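Local coordinates for protein thioredoxin reductase (Streptomyces clavuligerus, PDB 4NTD) that binds FAD, carries a redox-active cysteine pair, and probably closes the disulfide bond of the dithiolopyrrolone antibiotic holomycin, at residues R142-D147 and V256-P261; D158-P163 and R250-V255. All blocks are in the same frame, centred on the assembly; numbering follows the deposited sequence.

Interaction 1. Residues R142-D147 and V256-P261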
ATOM      1  N   ARG A 142     -11.365  14.539  -6.847  1.00 18.52           N
ATOM      2  CA  ARG A 142     -11.244  15.896  -7.381  0.50 19.19           C
ATOM      3  C   ARG A 142     -11.004  16.886  -6.247  1.00 19.28           C
ATOM      4  O   ARG A 142     -11.721  16.860  -5.245  1.00 20.25           O
ATOM      5  CB  ARG A 142     -12.532  16.299  -8.110  0.50 21.13           C
ATOM      6  CG  ARG A 142     -12.870  15.432  -9.310  0.50 24.55           C
ATOM      7  CD  ARG A 142     -14.024  15.999 -10.125  0.50 29.09           C
ATOM      8  NE  ARG A 142     -14.071  15.389 -11.449  0.50 32.13           N
ATOM      9  CZ  ARG A 142     -15.066  14.637 -11.903  0.50 35.90           C
ATOM     10  NH1 ARG A 142     -16.125  14.396 -11.145  0.50 42.10           N
ATOM     11  NH2 ARG A 142     -15.000  14.127 -13.126  0.50 36.09           N
ATOM     12  N   ASP A 143     -10.006  17.755  -6.408  1.00 19.37           N
ATOM     13  CA  ASP A 143      -9.755  18.843  -5.464  1.00 19.33           C
ATOM     14  C   ASP A 143     -10.552  20.064  -5.903  1.00 20.21           C
ATOM     15  O   ASP A 143     -10.267  20.646  -6.950  1.00 22.33           O
ATOM     16  CB  ASP A 143      -8.270  19.211  -5.429  1.00 19.33           C
ATOM     17  CG  ASP A 143      -7.404  18.091  -4.903  1.00 19.00           C
ATOM     18  OD1 ASP A 143      -6.743  17.413  -5.718  1.00 19.87           O
ATOM     19  OD2 ASP A 143      -7.381  17.885  -3.671  1.00 18.88           O
ATOM     20  N   GLU A 144     -11.555  20.443  -5.117  1.00 19.98           N
ATOM     21  CA  GLU A 144     -12.309  21.663  -5.390  1.00 20.67           C
ATOM     22  C   GLU A 144     -11.649  22.816  -4.648  1.00 20.97           C
ATOM     23  O   GLU A 144     -11.646  22.853  -3.416  1.00 22.15           O
ATOM     24  CB  GLU A 144     -13.770  21.503  -4.983  1.00 24.36           C
ATOM     25  CG  GLU A 144     -14.496  20.427  -5.775  1.00 29.64           C
ATOM     26  CD  GLU A 144     -15.981  20.357  -5.470  1.00 35.76           C
ATOM     27  OE1 GLU A 144     -16.469  21.134  -4.623  1.00 37.66           O
ATOM     28  OE2 GLU A 144     -16.670  19.514  -6.083  1.00 39.38           O
ATOM     29  N   LEU A 145     -11.081  23.744  -5.413  1.00 21.62           N
ATOM     30  CA  LEU A 145     -10.261  24.821  -4.866  1.00 21.43           C
ATOM     31  C   LEU A 145     -11.089  26.081  -4.634  1.00 22.29           C
ATOM     32  O   LEU A 145     -12.120  26.275  -5.285  1.00 22.84           O
ATOM     33  CB  LEU A 145      -9.106  25.134  -5.821  1.00 21.97           C
ATOM     34  CG  LEU A 145      -8.187  23.963  -6.183  1.00 23.94           C
ATOM     35  CD1 LEU A 145      -7.169  24.398  -7.226  1.00 26.79           C
ATOM     36  CD2 LEU A 145      -7.490  23.416  -4.948  1.00 25.44           C
ATOM     37  N   PRO A 146     -10.641  26.943  -3.705  1.00 23.31           N
ATOM     38  CA  PRO A 146     -11.366  28.191  -3.458  1.00 23.89           C
ATOM     39  C   PRO A 146     -11.297  29.141  -4.650  1.00 25.36           C
ATOM     40  O   PRO A 146     -10.256  29.243  -5.303  1.00 24.27           O
ATOM     41  CB  PRO A 146     -10.660  28.788  -2.233  1.00 26.99           C
ATOM     42  CG  PRO A 146      -9.333  28.124  -2.165  1.00 25.94           C
ATOM     43  CD  PRO A 146      -9.477  26.781  -2.812  1.00 24.51           C
ATOM     44  N   ASP A 147     -12.406  29.824  -4.923  1.00 26.74           N
ATOM     45  CA  ASP A 147     -12.499  30.728  -6.067  1.00 29.67           C
ATOM     46  C   ASP A 147     -11.866  32.078  -5.725  1.00 29.23           C
ATOM     47  O   ASP A 147     -12.560  33.069  -5.481  1.00 31.67           O
ATOM     48  CB  ASP A 147     -13.965  30.888  -6.495  1.00 34.42           C
ATOM     49  CG  ASP A 147     -14.121  31.631  -7.815  1.00 36.92           C
ATOM     50  OD1 ASP A 147     -13.150  31.700  -8.601  1.00 36.55           O
ATOM     51  OD2 ASP A 147     -15.231  32.142  -8.069  1.00 42.32           O
ATOM     52  N   VAL A 256      -6.687  23.631   2.133  1.00 18.80           N
ATOM     53  CA  VAL A 256      -7.317  22.323   2.239  1.00 18.82           C
ATOM     54  C   VAL A 256      -8.507  22.338   1.284  1.00 18.95           C
ATOM     55  O   VAL A 256      -9.545  22.925   1.595  1.00 19.93           O
ATOM     56  CB  VAL A 256      -7.790  22.014   3.674  1.00 21.98           C
ATOM     57  CG1 VAL A 256      -8.432  20.634   3.734  1.00 22.91           C
ATOM     58  CG2 VAL A 256      -6.623  22.095   4.648  1.00 22.79           C
ATOM     59  N   PRO A 257      -8.358  21.718   0.099  1.00 19.05           N
ATOM     60  CA  PRO A 257      -9.486  21.694  -0.830  1.00 19.62           C
ATOM     61  C   PRO A 257     -10.651  20.868  -0.304  1.00 19.46           C
ATOM     62  O   PRO A 257     -10.469  20.064   0.613  1.00 20.91           O
ATOM     63  CB  PRO A 257      -8.907  21.009  -2.081  1.00 19.98           C
ATOM     64  CG  PRO A 257      -7.426  21.041  -1.921  1.00 20.20           C
ATOM     65  CD  PRO A 257      -7.180  21.018  -0.446  1.00 19.71           C
ATOM     66  N   ARG A 258     -11.841  21.085  -0.860  1.00 20.53           N
ATOM     67  CA  ARG A 258     -12.939  20.145  -0.664  0.50 21.59           C
ATOM     68  C   ARG A 258     -12.633  18.963  -1.570  1.00 21.84           C
ATOM     69  O   ARG A 258     -12.631  19.092  -2.797  1.00 21.45           O
ATOM     70  CB  ARG A 258     -14.308  20.750  -1.004  0.50 24.40           C
ATOM     71  CG  ARG A 258     -15.450  19.744  -0.892  0.50 25.87           C
ATOM     72  CD  ARG A 258     -16.827  20.364  -1.087  0.50 32.25           C
ATOM     73  NE  ARG A 258     -17.857  19.330  -1.187  0.50 37.83           N
ATOM     74  CZ  ARG A 258     -18.568  19.079  -2.283  0.50 42.81           C
ATOM     75  NH1 ARG A 258     -18.381  19.801  -3.378  0.50 40.93           N
ATOM     76  NH2 ARG A 258     -19.477  18.115  -2.280  0.50 47.25           N
ATOM     77  N   MET A 259     -12.340  17.816  -0.964  1.00 21.51           N
ATOM     78  CA  MET A 259     -11.929  16.632  -1.716  1.00 20.88           C
ATOM     79  C   MET A 259     -13.112  15.718  -1.969  1.00 22.06           C
ATOM     80  O   MET A 259     -13.681  15.151  -1.036  1.00 27.46           O
ATOM     81  CB  MET A 259     -10.824  15.886  -0.976  1.00 23.40           C
ATOM     82  CG  MET A 259      -9.515  16.648  -0.974  1.00 24.70           C
ATOM     83  SD  MET A 259      -8.317  15.927   0.151  1.00 36.14           S
ATOM     84  CE  MET A 259      -7.791  17.412   0.989  1.00 38.18           C
ATOM     85  N   VAL A 260     -13.466  15.583  -3.244  1.00 20.40           N
ATOM     86  CA  VAL A 260     -14.659  14.860  -3.649  1.00 20.46           C
ATOM     87  C   VAL A 260     -14.260  13.616  -4.442  1.00 19.15           C
ATOM     88  O   VAL A 260     -13.752  13.731  -5.559  1.00 19.82           O
ATOM     89  CB  VAL A 260     -15.581  15.757  -4.498  1.00 22.95           C
ATOM     90  CG1 VAL A 260     -16.885  15.039  -4.814  1.00 25.22           C
ATOM     91  CG2 VAL A 260     -15.858  17.067  -3.769  1.00 25.47           C
ATOM     92  N   PRO A 261     -14.482  12.420  -3.865  1.00 18.75           N
ATOM     93  CA  PRO A 261     -14.124  11.196  -4.585  1.00 19.08           C
ATOM     94  C   PRO A 261     -14.979  10.996  -5.829  1.00 18.01           C
ATOM     95  O   PRO A 261     -16.166  11.330  -5.824  1.00 19.59           O
ATOM     96  CB  PRO A 261     -14.404  10.085  -3.566  1.00 20.16           C
ATOM     97  CG  PRO A 261     -15.381  10.669  -2.607  1.00 20.81           C
ATOM     98  CD  PRO A 261     -15.080  12.135  -2.548  1.00 20.61           C
TER
HETATM   99  O   HOH W   1     -15.496  14.243  -7.767  1.00 36.29           O
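Arg142, Asp143 and Glu144 pair antiparallel with Val260, Met259 and Arg258, two hydrogen-bonded pairs giving this short ribbon four backbone bonds, while the N and O of Asp143 and Met259 point away from the partner strand. Arg142 N gives to Val260 O at 2.8 Å and Val260 N gives to Arg142 O at 2.9 Å, both almost straight at 177°. Glu144 N reaches Arg258 O at 2.9 Å, while the return bond from Arg258 N to Glu144 O is longer, 3.1 Å, and more bent. Val260 O also accepts from a water at 2.9 Å, with a long, weak link to Arg142 NH1, made more doubtful by the two conformers of Arg142.

On the face with Val260, Glu144 and Arg258 run alongside each other, and NH1 of Arg258 meets OE1 of Glu144 at 2.6 Å from the syn side, though well out of the carboxylate plane. Carboxylate and guanidinium are turned 70° apart. Arg258 too has two conformers; the bridge holds for the one described, in which Val260 CG2 lies over the centre of one guanidinium face, and is uncertain for the other.

Asp143 lies on the other face beside Met259. With CG anti to its carbonyl carbon (chi1 -65°), its carboxylate lies alongside the Pro257 ring, OD2 lying 3.6 Å from Pro257 CG, while OD1 makes a salt bridge to Arg65; OD2 also hydrogen-bonds outside the ribbon. Leu145 CD2 packs on Pro257 CG at 3.8 Å.

These two strands form a sheet of their own: 141-144 follows strand 134-137 of the parallel sheet on the FAD side, and 258-261 follows strand 252-254 of the second parallel sheet and leads into helix 264-269. As in thioredoxin reductases, the ribbon joins the two nucleotide-binding-type domains, with Asp143 touching FAD and Trp155.

Interaction 2. Residues D158-P163 and R250-V255. With GSH (glutathione), chain B.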
ATOM      1  N   ASP A 158       3.126  26.616  -6.422  1.00 19.55           N
ATOM      2  CA  ASP A 158       3.315  27.241  -5.105  1.00 20.46           C
ATOM      3  C   ASP A 158       1.993  27.591  -4.394  1.00 19.71           C
ATOM      4  O   ASP A 158       1.998  28.272  -3.367  1.00 19.62           O
ATOM      5  CB  ASP A 158       4.247  28.460  -5.207  1.00 22.53           C
ATOM      6  CG  ASP A 158       3.952  29.336  -6.411  1.00 23.23           C
ATOM      7  OD1 ASP A 158       4.895  29.971  -6.929  1.00 25.00           O
ATOM      8  OD2 ASP A 158       2.787  29.385  -6.852  1.00 22.27           O
ATOM      9  N   LEU A 159       0.873  27.128  -4.953  1.00 18.73           N
ATOM     10  CA  LEU A 159      -0.387  27.012  -4.225  1.00 18.98           C
ATOM     11  C   LEU A 159      -0.626  25.509  -4.105  1.00 18.74           C
ATOM     12  O   LEU A 159      -0.860  24.829  -5.106  1.00 19.43           O
ATOM     13  CB  LEU A 159      -1.532  27.714  -4.969  1.00 19.17           C
ATOM     14  CG  LEU A 159      -2.892  27.902  -4.268  1.00 20.54           C
ATOM     15  CD1 LEU A 159      -3.676  26.600  -4.170  1.00 21.84           C
ATOM     16  CD2 LEU A 159      -2.755  28.543  -2.894  1.00 20.69           C
ATOM     17  N   LEU A 160      -0.537  24.994  -2.881  1.00 17.05           N
ATOM     18  CA  LEU A 160      -0.424  23.555  -2.649  1.00 16.67           C
ATOM     19  C   LEU A 160      -1.369  23.077  -1.555  1.00 16.33           C
ATOM     20  O   LEU A 160      -2.028  23.877  -0.894  1.00 17.27           O
ATOM     21  CB  LEU A 160       1.021  23.222  -2.262  1.00 18.17           C
ATOM     22  CG  LEU A 160       2.106  23.692  -3.239  1.00 19.35           C
ATOM     23  CD1 LEU A 160       3.489  23.583  -2.616  1.00 20.55           C
ATOM     24  CD2 LEU A 160       2.039  22.907  -4.539  1.00 19.82           C
ATOM     25  N   HIS A 161      -1.439  21.763  -1.370  1.00 17.18           N
ATOM     26  CA  HIS A 161      -2.219  21.188  -0.275  1.00 17.36           C
ATOM     27  C   HIS A 161      -1.384  20.295   0.643  1.00 17.27           C
ATOM     28  O   HIS A 161      -1.324  20.527   1.848  1.00 19.18           O
ATOM     29  CB  HIS A 161      -3.427  20.412  -0.816  1.00 18.02           C
ATOM     30  CG  HIS A 161      -4.027  19.466   0.176  1.00 19.27           C
ATOM     31  ND1 HIS A 161      -4.166  18.118  -0.073  1.00 23.11           N
ATOM     32  CD2 HIS A 161      -4.501  19.668   1.429  1.00 19.22           C
ATOM     33  CE1 HIS A 161      -4.711  17.533   0.977  1.00 23.44           C
ATOM     34  NE2 HIS A 161      -4.918  18.449   1.905  1.00 21.53           N
ATOM     35  N   CYS A 162      -0.725  19.299   0.061  1.00 16.73           N
ATOM     36  CA  CYS A 162      -0.222  18.142   0.806  1.00 18.13           C
ATOM     37  C   CYS A 162       1.193  18.405   1.414  1.00 17.25           C
ATOM     38  O   CYS A 162       2.172  18.511   0.679  1.00 17.23           O
ATOM     39  CB  CYS A 162      -0.416  16.891  -0.128  1.00 22.05           C
ATOM     40  SG  CYS A 162       0.481  15.445   0.473  1.00 26.11           S
ATOM     41  N   PRO A 163       1.287  18.521   2.766  1.00 20.06           N
ATOM     42  CA  PRO A 163       2.600  18.732   3.389  1.00 19.66           C
ATOM     43  C   PRO A 163       3.586  17.566   3.253  1.00 18.06           C
ATOM     44  O   PRO A 163       4.794  17.790   3.266  1.00 18.39           O
ATOM     45  CB  PRO A 163       2.257  18.965   4.870  1.00 20.96           C
ATOM     46  CG  PRO A 163       0.841  19.420   4.862  1.00 25.12           C
ATOM     47  CD  PRO A 163       0.211  18.611   3.775  1.00 22.75           C
ATOM     48  N   ARG A 250       4.687  35.994   0.999  1.00 20.39           N
ATOM     49  CA  ARG A 250       4.835  34.561   1.267  1.00 20.00           C
ATOM     50  C   ARG A 250       5.469  33.937   0.023  1.00 21.17           C
ATOM     51  O   ARG A 250       5.283  34.445  -1.082  1.00 23.17           O
ATOM     52  CB  ARG A 250       3.472  33.897   1.506  1.00 20.27           C
ATOM     53  CG  ARG A 250       2.706  34.320   2.756  1.00 19.89           C
ATOM     54  CD  ARG A 250       3.272  33.721   4.040  1.00 20.32           C
ATOM     55  NE  ARG A 250       4.185  34.625   4.735  1.00 19.66           N
ATOM     56  CZ  ARG A 250       4.782  34.363   5.895  1.00 19.20           C
ATOM     57  NH1 ARG A 250       4.583  33.203   6.521  1.00 19.37           N
ATOM     58  NH2 ARG A 250       5.590  35.268   6.437  1.00 20.06           N
ATOM     59  N   SER A 251       6.207  32.844   0.192  1.00 20.94           N
ATOM     60  CA  SER A 251       6.776  32.119  -0.953  1.00 21.85           C
ATOM     61  C   SER A 251       5.848  30.996  -1.426  1.00 20.52           C
ATOM     62  O   SER A 251       5.840  30.646  -2.609  1.00 20.65           O
ATOM     63  CB  SER A 251       8.145  31.539  -0.596  1.00 25.17           C
ATOM     64  OG  SER A 251       8.016  30.444   0.291  1.00 26.78           O
ATOM     65  N   THR A 252       5.085  30.434  -0.493  1.00 20.04           N
ATOM     66  CA  THR A 252       4.217  29.289  -0.762  1.00 18.80           C
ATOM     67  C   THR A 252       2.947  29.409   0.075  1.00 18.58           C
ATOM     68  O   THR A 252       3.008  29.785   1.246  1.00 19.82           O
ATOM     69  CB  THR A 252       4.926  27.968  -0.396  1.00 20.69           C
ATOM     70  OG1 THR A 252       6.270  27.984  -0.893  1.00 25.41           O
ATOM     71  CG2 THR A 252       4.186  26.769  -0.975  1.00 22.21           C
ATOM     72  N   VAL A 253       1.802  29.098  -0.528  1.00 17.93           N
ATOM     73  CA  VAL A 253       0.518  29.141   0.171  1.00 17.93           C
ATOM     74  C   VAL A 253      -0.165  27.778   0.073  1.00 17.73           C
ATOM     75  O   VAL A 253      -0.145  27.138  -0.979  1.00 18.35           O
ATOM     76  CB  VAL A 253      -0.391  30.261  -0.384  1.00 19.04           C
ATOM     77  CG1 VAL A 253      -1.797  30.172   0.194  1.00 19.39           C
ATOM     78  CG2 VAL A 253       0.209  31.625  -0.072  1.00 19.91           C
ATOM     79  N   PHE A 254      -0.745  27.339   1.187  1.00 17.97           N
ATOM     80  CA  PHE A 254      -1.441  26.062   1.259  1.00 18.14           C
ATOM     81  C   PHE A 254      -2.938  26.254   1.481  1.00 19.67           C
ATOM     82  O   PHE A 254      -3.372  27.220   2.114  1.00 19.14           O
ATOM     83  CB  PHE A 254      -0.865  25.197   2.385  1.00 17.88           C
ATOM     84  CG  PHE A 254       0.491  24.624   2.079  1.00 17.69           C
ATOM     85  CD1 PHE A 254       0.626  23.307   1.658  1.00 18.45           C
ATOM     86  CD2 PHE A 254       1.635  25.398   2.217  1.00 18.27           C
ATOM     87  CE1 PHE A 254       1.874  22.774   1.381  1.00 18.64           C
ATOM     88  CE2 PHE A 254       2.885  24.872   1.938  1.00 18.69           C
ATOM     89  CZ  PHE A 254       3.006  23.558   1.520  1.00 19.08           C
ATOM     90  N   VAL A 255      -3.718  25.322   0.943  1.00 18.72           N
ATOM     91  CA  VAL A 255      -5.155  25.252   1.187  1.00 19.41           C
ATOM     92  C   VAL A 255      -5.538  23.810   1.491  1.00 18.40           C
ATOM     93  O   VAL A 255      -4.795  22.884   1.164  1.00 19.11           O
ATOM     94  CB  VAL A 255      -5.977  25.752  -0.025  1.00 21.08           C
ATOM     95  CG1 VAL A 255      -5.660  27.208  -0.319  1.00 23.19           C
ATOM     96  CG2 VAL A 255      -5.727  24.895  -1.262  1.00 20.98           C
TER
HETATM   97  N1  GSH B 401      -5.891  13.952   5.797  0.50 39.28           N
HETATM   98  CA1 GSH B 401      -5.335  14.784   6.866  0.50 27.52           C
HETATM   99  C1  GSH B 401      -6.302  14.714   8.064  0.50 37.43           C
HETATM  100  O11 GSH B 401      -7.293  15.484   8.026  0.50 38.41           O
HETATM  101  O12 GSH B 401      -6.035  13.905   8.988  0.50 44.58           O
HETATM  102  CB1 GSH B 401      -5.263  16.238   6.468  0.50 32.71           C
HETATM  103  CG1 GSH B 401      -3.841  16.793   6.535  0.50 34.20           C
HETATM  104  CD1 GSH B 401      -3.008  16.145   5.432  0.50 35.40           C
HETATM  105  OE1 GSH B 401      -2.209  15.242   5.675  0.50 39.91           O
HETATM  106  N2  GSH B 401      -3.153  16.735   4.243  0.50 32.87           N
HETATM  107  CA2 GSH B 401      -2.471  16.271   3.030  0.50 32.56           C
HETATM  108  C2  GSH B 401      -3.280  15.179   2.468  0.50 31.67           C
HETATM  109  O2  GSH B 401      -4.434  14.920   2.815  0.50 38.09           O
HETATM  110  CB2 GSH B 401      -1.245  15.396   3.295  0.50 15.35           C
HETATM  111  SG2 GSH B 401       0.364  15.738   2.476  0.50 22.85           S
HETATM  112  N3  GSH B 401      -2.502  14.463   1.678  0.50 24.78           N
HETATM  113  CA3 GSH B 401      -2.942  13.234   1.171  0.50 20.69           C
HETATM  114  C3  GSH B 401      -3.070  13.121  -0.372  0.50 24.32           C
HETATM  115  O31 GSH B 401      -2.520  14.078  -1.175  0.50 21.66           O
HETATM  116  O32 GSH B 401      -3.646  12.082  -0.900  0.50 19.57           O
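His161 turns the edge of its imidazole to Val255, whose O lies near the ring plane, 3.2 Å from His161 CD2. A chi1 of 162° turns the ring away from the backbone N and sets it beside the glutathione bonded to Cys162, SG to SG2 at 2.0 Å. Cys162 is also modelled in a disulfide with Cys165, presumably an alternative state. The His161 ring meets that of His187 nearly parallel. Replacing His161 by an alanine would probably remove that neighbour, lose the edge contact with Val255 O and open a gap beside the glutathione.

Behind this shell, the parallel pairs Leu159-Val253 and Leu160-Phe254 set the backbone: Val253 N gives to Asp158 O (3.0 Å), Leu160 N to Val253 O (2.9 Å) and Val255 N to Leu160 O (2.9 Å), each nearly along the C=O axis. Leu160 CB sits off-centre over the Phe254 ring, 4.2 Å from its centroid, whereas His161 O lies at that ring's edge and accepts from His187 NE2. Leu159 CD2 packs on Val253 CG1. Farther out, Arg154 holds Asp158.

An edge strand running into Cys162 at a helix N-cap, in the sequence Cys-Pro-Tyr-Cys, is the redox-active CxxC arrangement of thioredoxin reductases.

Interaction 1 and interaction 2 meet at His161. Their centres lie 14 Å apart, yet Pro257 CD touches His161 CD2 at 3.5 Å and the methyl of Met259 packs against the same ring, so the domain-joining ribbon forms part of the wall behind the glutathione site. A second touch joins Pro146 CG to Val255 CG1 at 4.2 Å. Along the chain, 158-163 and 250-255 are nested within the loop closed by 142-147 and 256-261, and strand 252-254 is followed by 258-261 after a short loop. Arg65, the partner of Asp143, also hydrogen-bonds the glutathione, which His321 of the second subunit bonds as well.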